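Local coordinates for 303aa long hypothetical esterase (Sulfolobus tokodaii, PDB 3AIN), which probably hydrolyses carboxylic esters as a thermostable carboxylesterase of the hormone-sensitive-lipase-like family, at residues A180-S183 and K184-N187; N212-F216 and F217-E221; Q229-S233 and F234-L238. The protein carries 1 engineered substitution. All coordinates share one frame; numbering follows the deposited sequence.

Interaction 1 of 3, residues A180-S183 and K184-N187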
loop_
_atom_site.group_PDB
_atom_site.type_symbol
_atom_site.label_atom_id
_atom_site.label_comp_id
_atom_site.label_asym_id
_atom_site.label_seq_id
_atom_site.Cartn_x
_atom_site.Cartn_y
_atom_site.Cartn_z
ATOM N N ALA A 180 9.310 -10.079 -17.690
ATOM C CA ALA A 180 10.504 -9.690 -16.954
ATOM C C ALA A 180 11.579 -10.779 -16.934
ATOM O O ALA A 180 12.758 -10.474 -17.145
ATOM C CB ALA A 180 10.160 -9.250 -15.540
ATOM N N ILE A 181 11.171 -12.038 -16.790
ATOM C CA ILE A 181 12.133 -13.153 -16.843
ATOM C C ILE A 181 12.776 -13.213 -18.225
ATOM O O ILE A 181 13.992 -13.384 -18.341
ATOM C CB ILE A 181 11.482 -14.502 -16.482
ATOM C CG1 ILE A 181 11.116 -14.497 -14.984
ATOM C CG2 ILE A 181 12.454 -15.696 -16.776
ATOM C CD1 ILE A 181 10.003 -15.439 -14.642
ATOM N N LEU A 182 11.953 -13.124 -19.266
ATOM C CA LEU A 182 12.477 -13.222 -20.640
ATOM C C LEU A 182 13.399 -12.055 -20.996
ATOM O O LEU A 182 14.317 -12.217 -21.802
ATOM C CB LEU A 182 11.330 -13.305 -21.648
ATOM C CG LEU A 182 10.504 -14.591 -21.608
ATOM C CD1 LEU A 182 9.227 -14.465 -22.441
ATOM C CD2 LEU A 182 11.303 -15.838 -21.997
ATOM N N SER A 183 13.136 -10.891 -20.401
ATOM C CA SER A 183 13.935 -9.676 -20.619
ATOM C C SER A 183 15.337 -9.815 -20.038
ATOM O O SER A 183 16.327 -9.406 -20.651
ATOM C CB SER A 183 13.225 -8.455 -20.002
ATOM O OG SER A 183 11.981 -8.203 -20.647
ATOM N N LYS A 184 15.433 -10.458 -18.883
ATOM C CA LYS A 184 16.730 -10.702 -18.266
ATOM C C LYS A 184 17.614 -11.518 -19.210
ATOM O O LYS A 184 18.771 -11.161 -19.472
ATOM C CB LYS A 184 16.544 -11.416 -16.919
ATOM C CG LYS A 184 17.628 -12.410 -16.581
ATOM C CD LYS A 184 17.574 -12.778 -15.106
ATOM C CE LYS A 184 16.816 -14.073 -14.890
ATOM N NZ LYS A 184 17.287 -14.787 -13.644
ATOM N N LYS A 185 16.987 -12.467 -19.893
ATOM C CA LYS A 185 17.695 -13.399 -20.752
ATOM C C LYS A 185 18.250 -12.703 -21.986
ATOM O O LYS A 185 19.270 -13.121 -22.522
ATOM C CB LYS A 185 16.775 -14.547 -21.166
ATOM C CG LYS A 185 16.067 -15.228 -20.002
ATOM C CD LYS A 185 15.085 -16.286 -20.499
ATOM C CE LYS A 185 15.610 -17.693 -20.270
ATOM N NZ LYS A 185 15.160 -18.244 -18.960
ATOM N N GLU A 186 17.653 -11.566 -22.343
ATOM C CA GLU A 186 18.074 -10.789 -23.505
ATOM C C GLU A 186 18.785 -9.489 -23.147
ATOM O O GLU A 186 18.765 -8.551 -23.939
ATOM C CB GLU A 186 16.872 -10.447 -24.387
ATOM C CG GLU A 186 16.004 -11.636 -24.713
ATOM C CD GLU A 186 15.813 -11.815 -26.197
ATOM O OE1 GLU A 186 15.927 -10.813 -26.933
ATOM O OE2 GLU A 186 15.462 -12.939 -26.611
ATOM N N ASN A 187 19.256 -9.386 -21.904
ATOM C CA ASN A 187 19.876 -8.165 -21.377
ATOM C C ASN A 187 19.055 -6.881 -21.538
ATOM O O ASN A 187 19.603 -5.804 -21.760
ATOM C CB ASN A 187 21.302 -7.973 -21.926
ATOM C CG ASN A 187 22.227 -7.289 -20.921
ATOM O OD1 ASN A 187 23.322 -6.839 -21.267
ATOM N ND2 ASN A 187 21.756 -7.149 -19.687
#
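The methylene chain of K185 lies over the last full turn of helix 171-185, with CG set 3.2 Å from the carbonyl oxygen I181 O and CD 4.1 Å from L182 CD2. CG stands anti to the carbonyl carbon of K185 (chi1 -51°), which starts the chain back along the helix, and bends at chi3 and chi4 bring NZ round to 4.3 Å from I181 CG2. A long lysine suits this exposed place: its CD lies across the CD2 methyl of L182 while the charged end can face water. E186 does something similar one step on, its CG resting 3.4 Å from L182 O.

Beneath these side chains the backbone bonding fades. K184 N still donates to A180 O at 3.2 Å in regular helical fashion (153° at the hydrogen), but the bonds of K185 N to I181 O and L182 O are weak, and so is that of E186 N to L182 O. E186 N finds a better partner in S183 O at 3.0 Å. N187, at positive phi, is the C-prime residue of the Schellman motif that ends the helix: I188 N turns back to S183 O, and inside that bond N187 N reaches K184 O at 3.0 Å. Asparagine tolerates such backbone angles better than most residues.

The polar ends find partners nearby: S183 OG bonds to T179 O of its own helix, and K184 NZ to the carbonyls of N250 and D248.

Helix 171-185 is the crossover helix of a beta-alpha-beta unit between strands 164-169 and 192-196. On one flank L182 and S183 pack on helix 139-153 through V141, F145 and L148, while I181 buries its branched side chain against F240, P244, A247 and L252 from loops.

Interaction 2 of 3, residues N212-F216 and F217-E221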
loop_
_atom_site.group_PDB
_atom_site.type_symbol
_atom_site.label_atom_id
_atom_site.label_comp_id
_atom_site.label_asym_id
_atom_site.label_seq_id
_atom_site.Cartn_x
_atom_site.Cartn_y
_atom_site.Cartn_z
ATOM N N ASN A 212 -10.519 -20.134 -0.425
ATOM C CA ASN A 212 -11.096 -19.018 -1.183
ATOM C C ASN A 212 -11.534 -19.455 -2.581
ATOM O O ASN A 212 -11.913 -18.630 -3.409
ATOM C CB ASN A 212 -10.094 -17.840 -1.297
ATOM C CG ASN A 212 -9.639 -17.319 0.060
ATOM O OD1 ASN A 212 -8.477 -16.931 0.236
ATOM N ND2 ASN A 212 -10.587 -17.130 0.957
ATOM N N GLY A 213 -11.549 -20.763 -2.838
ATOM C CA GLY A 213 -11.826 -21.252 -4.202
ATOM C C GLY A 213 -13.294 -21.289 -4.617
ATOM O O GLY A 213 -13.609 -21.611 -5.777
ATOM N N GLU A 214 -14.195 -21.060 -3.661
ATOM C CA GLU A 214 -15.615 -20.755 -3.984
ATOM C C GLU A 214 -16.118 -19.528 -3.231
ATOM O O GLU A 214 -15.609 -19.189 -2.157
ATOM C CB GLU A 214 -16.530 -21.958 -3.670
ATOM C CG GLU A 214 -16.076 -23.264 -4.311
ATOM C CD GLU A 214 -16.301 -23.310 -5.816
ATOM O OE1 GLU A 214 -17.050 -22.451 -6.344
ATOM O OE2 GLU A 214 -15.588 -24.076 -6.493
ATOM N N GLY A 215 -17.091 -18.832 -3.826
ATOM C CA GLY A 215 -17.769 -17.732 -3.147
ATOM C C GLY A 215 -17.132 -16.362 -3.281
ATOM O O GLY A 215 -17.628 -15.391 -2.699
ATOM N N PHE A 216 -15.952 -16.296 -3.901
ATOM C CA PHE A 216 -15.227 -15.020 -3.987
ATOM C C PHE A 216 -14.877 -14.684 -5.438
ATOM O O PHE A 216 -13.733 -14.318 -5.740
ATOM C CB PHE A 216 -13.964 -15.060 -3.109
ATOM C CG PHE A 216 -14.247 -15.300 -1.644
ATOM C CD1 PHE A 216 -13.804 -16.451 -1.025
ATOM C CD2 PHE A 216 -14.846 -14.316 -0.865
ATOM C CE1 PHE A 216 -13.999 -16.644 0.348
ATOM C CE2 PHE A 216 -15.042 -14.500 0.489
ATOM C CZ PHE A 216 -14.603 -15.656 1.102
ATOM N N PHE A 217 -15.897 -14.762 -6.325
ATOM C CA PHE A 217 -15.758 -14.290 -7.713
ATOM C C PHE A 217 -14.930 -15.126 -8.696
ATOM O O PHE A 217 -15.461 -15.659 -9.671
ATOM C CB PHE A 217 -15.260 -12.832 -7.725
ATOM C CG PHE A 217 -15.299 -12.170 -9.097
ATOM C CD1 PHE A 217 -14.175 -11.522 -9.604
ATOM C CD2 PHE A 217 -16.451 -12.195 -9.874
ATOM C CE1 PHE A 217 -14.205 -10.904 -10.863
ATOM C CE2 PHE A 217 -16.513 -11.492 -11.084
ATOM C CZ PHE A 217 -15.378 -10.900 -11.602
ATOM N N LEU A 218 -13.650 -15.353 -8.346
ATOM C CA LEU A 218 -12.802 -16.199 -9.156
ATOM C C LEU A 218 -12.864 -17.542 -8.437
ATOM O O LEU A 218 -12.409 -17.641 -7.297
ATOM C CB LEU A 218 -11.347 -15.707 -9.150
ATOM C CG LEU A 218 -10.402 -16.662 -9.902
ATOM C CD1 LEU A 218 -10.683 -16.733 -11.391
ATOM C CD2 LEU A 218 -8.977 -16.212 -9.638
ATOM N N THR A 219 -13.405 -18.567 -9.105
ATOM C CA THR A 219 -13.561 -19.902 -8.493
ATOM C C THR A 219 -12.575 -20.940 -9.046
ATOM O O THR A 219 -11.998 -20.766 -10.131
ATOM C CB THR A 219 -14.997 -20.461 -8.718
ATOM O OG1 THR A 219 -15.195 -20.735 -10.116
ATOM C CG2 THR A 219 -16.040 -19.450 -8.242
ATOM N N ARG A 220 -12.505 -22.089 -8.376
ATOM C CA ARG A 220 -11.799 -23.254 -8.917
ATOM C C ARG A 220 -12.234 -23.592 -10.329
ATOM O O ARG A 220 -11.404 -23.972 -11.160
ATOM C CB ARG A 220 -12.045 -24.485 -8.039
ATOM C CG ARG A 220 -11.745 -24.278 -6.576
ATOM C CD ARG A 220 -10.262 -24.261 -6.346
ATOM N NE ARG A 220 -9.577 -25.353 -7.043
ATOM C CZ ARG A 220 -9.238 -26.510 -6.471
ATOM N NH1 ARG A 220 -9.593 -26.764 -5.216
ATOM N NH2 ARG A 220 -8.500 -27.392 -7.141
ATOM N N GLU A 221 -13.550 -23.668 -10.523
ATOM C CA GLU A 221 -14.093 -24.015 -11.831
ATOM C C GLU A 221 -13.578 -23.071 -12.930
ATOM O O GLU A 221 -13.213 -23.513 -14.013
ATOM C CB GLU A 221 -15.624 -24.002 -11.786
ATOM C CG GLU A 221 -16.228 -25.208 -11.054
ATOM C CD GLU A 221 -16.116 -25.127 -9.531
ATOM O OE1 GLU A 221 -15.871 -24.031 -8.977
ATOM O OE2 GLU A 221 -16.432 -26.138 -8.874
HETATM O O HOH W 1 -13.958 -18.040 -5.076
#
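G213 and R220 make the main backbone bond: R220 N donates to G213 O at 2.9 Å, in the carbonyl plane and on a lone pair, and T219 CA adds a CH...O contact to the same oxygen. A second backbone bond, L218 N to F216 O at 2.8 Å, spans F217, whose phi and psi (74°, -58°) make this a classic gamma turn. One water joins three backbone atoms, donating to N212 O and L218 O and accepting from F216 N.

Close packing depends on glycine. G213 has no side chain, and R220 CG lies 3.8 Å from its CA; G215 takes a positive phi that glycine adopts easily. Nearby, E214 OE1 passes T219 CG2 at 3.7 Å.

Among the charged groups, E214 OE2 and E221 OE1 approach to 2.5 Å, their carboxylate planes 57° apart, so one acid probably holds a proton. R220 instead makes a cation-pi contact with Y210.

T219 is the N-cap of helix 220-230: its OG1 accepts from H222 N. The loop joining helix 207-212 to helix 220-230 thus contains a gamma turn at F217 and ends in a threonine N-cap.

Interaction 3 of 3, residues Q229-S233 and F234-L238. With PO4 (phosphate ion), chain G.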
loop_
_atom_site.group_PDB
_atom_site.type_symbol
_atom_site.label_atom_id
_atom_site.label_comp_id
_atom_site.label_asym_id
_atom_site.label_seq_id
_atom_site.Cartn_x
_atom_site.Cartn_y
_atom_site.Cartn_z
ATOM N N GLN A 229 -8.414 -23.791 -21.680
ATOM C CA GLN A 229 -8.492 -23.001 -22.915
ATOM C C GLN A 229 -7.089 -22.595 -23.360
ATOM O O GLN A 229 -6.785 -22.542 -24.549
ATOM C CB GLN A 229 -9.330 -21.730 -22.696
ATOM C CG GLN A 229 -10.721 -21.952 -22.138
ATOM C CD GLN A 229 -11.453 -23.021 -22.886
ATOM O OE1 GLN A 229 -11.485 -23.008 -24.121
ATOM N NE2 GLN A 229 -11.874 -24.045 -22.167
ATOM N N TYR A 230 -6.253 -22.220 -22.391
ATOM C CA TYR A 230 -4.950 -21.628 -22.691
ATOM C C TYR A 230 -3.875 -22.655 -23.054
ATOM O O TYR A 230 -3.127 -22.457 -24.022
ATOM C CB TYR A 230 -4.518 -20.788 -21.469
ATOM C CG TYR A 230 -3.227 -20.024 -21.599
ATOM C CD1 TYR A 230 -2.936 -19.254 -22.725
ATOM C CD2 TYR A 230 -2.323 -19.997 -20.541
ATOM C CE1 TYR A 230 -1.813 -18.425 -22.770
ATOM C CE2 TYR A 230 -1.190 -19.198 -20.597
ATOM C CZ TYR A 230 -0.978 -18.367 -21.689
ATOM O OH TYR A 230 0.142 -17.576 -21.731
ATOM N N LEU A 231 -3.717 -23.698 -22.234
ATOM C CA LEU A 231 -2.579 -24.597 -22.403
ATOM C C LEU A 231 -2.774 -25.599 -23.551
ATOM O O LEU A 231 -3.910 -25.921 -23.892
ATOM C CB LEU A 231 -2.303 -25.355 -21.110
ATOM C CG LEU A 231 -1.928 -24.429 -19.944
ATOM C CD1 LEU A 231 -1.512 -25.295 -18.784
ATOM C CD2 LEU A 231 -0.803 -23.495 -20.330
ATOM N N ARG A 232 -1.662 -26.088 -24.110
ATOM C CA ARG A 232 -1.701 -27.084 -25.199
ATOM C C ARG A 232 -1.701 -28.496 -24.662
ATOM O O ARG A 232 -2.410 -29.366 -25.159
ATOM C CB ARG A 232 -0.509 -26.928 -26.131
ATOM C CG ARG A 232 -0.386 -25.549 -26.745
ATOM C CD ARG A 232 0.974 -25.367 -27.349
ATOM N NE ARG A 232 2.057 -25.489 -26.382
ATOM C CZ ARG A 232 3.307 -25.156 -26.647
ATOM N NH1 ARG A 232 3.646 -24.782 -27.878
ATOM N NH2 ARG A 232 4.229 -25.233 -25.703
ATOM N N SER A 233 -0.885 -28.738 -23.643
ATOM C CA SER A 233 -0.866 -30.053 -23.044
ATOM C C SER A 233 -0.296 -30.005 -21.631
ATOM O O SER A 233 0.143 -28.951 -21.173
ATOM C CB SER A 233 -0.068 -31.015 -23.909
ATOM O OG SER A 233 1.312 -30.901 -23.653
ATOM N N PHE A 234 -0.473 -31.107 -20.904
ATOM C CA PHE A 234 -0.018 -31.210 -19.516
ATOM C C PHE A 234 1.439 -30.803 -19.405
ATOM O O PHE A 234 1.855 -30.255 -18.385
ATOM C CB PHE A 234 -0.195 -32.664 -19.036
ATOM C CG PHE A 234 -0.384 -32.808 -17.557
ATOM C CD1 PHE A 234 0.416 -33.688 -16.835
ATOM C CD2 PHE A 234 -1.487 -32.247 -16.930
ATOM C CE1 PHE A 234 0.200 -33.908 -15.483
ATOM C CE2 PHE A 234 -1.725 -32.478 -15.577
ATOM C CZ PHE A 234 -0.859 -33.290 -14.850
ATOM N N ALA A 235 2.240 -31.118 -20.415
ATOM C CA ALA A 235 3.640 -30.756 -20.377
ATOM C C ALA A 235 3.890 -29.268 -20.153
ATOM O O ALA A 235 4.985 -28.882 -19.755
ATOM C CB ALA A 235 4.371 -31.240 -21.620
ATOM N N ASP A 236 2.958 -28.423 -20.590
ATOM C CA ASP A 236 3.168 -26.988 -20.410
ATOM C C ASP A 236 3.206 -26.602 -18.925
ATOM O O ASP A 236 3.655 -25.508 -18.574
ATOM C CB ASP A 236 2.053 -26.196 -21.097
ATOM C CG ASP A 236 2.113 -26.305 -22.612
ATOM O OD1 ASP A 236 3.229 -26.422 -23.147
ATOM O OD2 ASP A 236 1.064 -26.114 -23.244
ATOM N N LEU A 237 2.726 -27.480 -18.050
ATOM C CA LEU A 237 2.847 -27.213 -16.614
ATOM C C LEU A 237 4.294 -27.207 -16.131
ATOM O O LEU A 237 4.581 -26.676 -15.048
ATOM C CB LEU A 237 2.030 -28.221 -15.789
ATOM C CG LEU A 237 0.526 -28.351 -16.068
ATOM C CD1 LEU A 237 -0.083 -29.360 -15.094
ATOM C CD2 LEU A 237 -0.202 -27.011 -15.960
ATOM N N LEU A 238 5.212 -27.742 -16.942
ATOM C CA LEU A 238 6.660 -27.641 -16.647
ATOM C C LEU A 238 7.327 -26.352 -17.145
ATOM O O LEU A 238 8.557 -26.202 -17.063
ATOM C CB LEU A 238 7.416 -28.836 -17.249
ATOM C CG LEU A 238 7.776 -30.063 -16.417
ATOM C CD1 LEU A 238 6.915 -30.222 -15.185
ATOM C CD2 LEU A 238 7.760 -31.284 -17.315
HETATM P P PO4 G . 7.107 -23.453 -27.899
HETATM O O1 PO4 G . 8.160 -24.366 -28.492
HETATM O O2 PO4 G . 5.935 -23.418 -28.857
HETATM O O3 PO4 G . 6.651 -24.027 -26.578
HETATM O O4 PO4 G . 7.700 -22.068 -27.712
HETATM O O HOH W 2 2.978 -28.646 -24.961
#
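The chain enters the 3-10 segment 234-238 through a turn in which the carboxylate of D236 returns to the backbone of S233, in an S-x-x-D sequence that recalls one half of a capping box. OD2 of D236 accepts from S233 N at 3.3 Å, from above the carboxylate plane, and from R232 N at 2.9 Å, nearly end-on to its C-O bond. Two amides thus grip one oxygen: aspartate's short side chain, with CG anti to its carbonyl carbon (chi1 -68°), keeps the carboxylate close to the backbone, where both meet OD2. D236 N donates to S233 O, and A235 N makes a weak bond to S233 OG.

The other oxygen faces the guanidinium of R232 in a salt bridge. NH2 meets D236 OD1 on its syn side at 3.0 Å and 168°, and the two planes lie 25° apart. Arginine has donors to spare, and a phosphate ion, probably from the crystallisation liquor, takes NH1 at O2 and NH2 at O3, each at 2.8 Å. R241 binds the same ion. The carboxylate, by fixing the guanidinium, probably helps present it to the anion.

L231, the first residue to leave helix 220-230, puts CD1 3.6 Å from L237 CD2, the side chains at about a right angle. A water donates to D236 OD1 at 2.9 Å and lies 3.1 Å from S233 OG.

Interactions 2 and 3 bracket helix 220-230: interaction 2 caps its start, and interaction 3 leads away from its end. Their centres are 22 Å apart, their nearest atoms about 8 Å. Interaction 1 ends helix 171-185, whose start overlaps a GxSxG pattern consistent with the nucleophile elbow of alpha/beta hydrolases; its centre is 33 Å from that of interaction 2, across the centre of the chain, and 22 Å from that of interaction 3. The side chain of L218 in interaction 2 lies near, without touching, this presumed elbow. Methylpentanediol, probably from the crystallisation liquor, is bound about 4 Å from the side chains of L218 and of L237; such molecules often mark pockets.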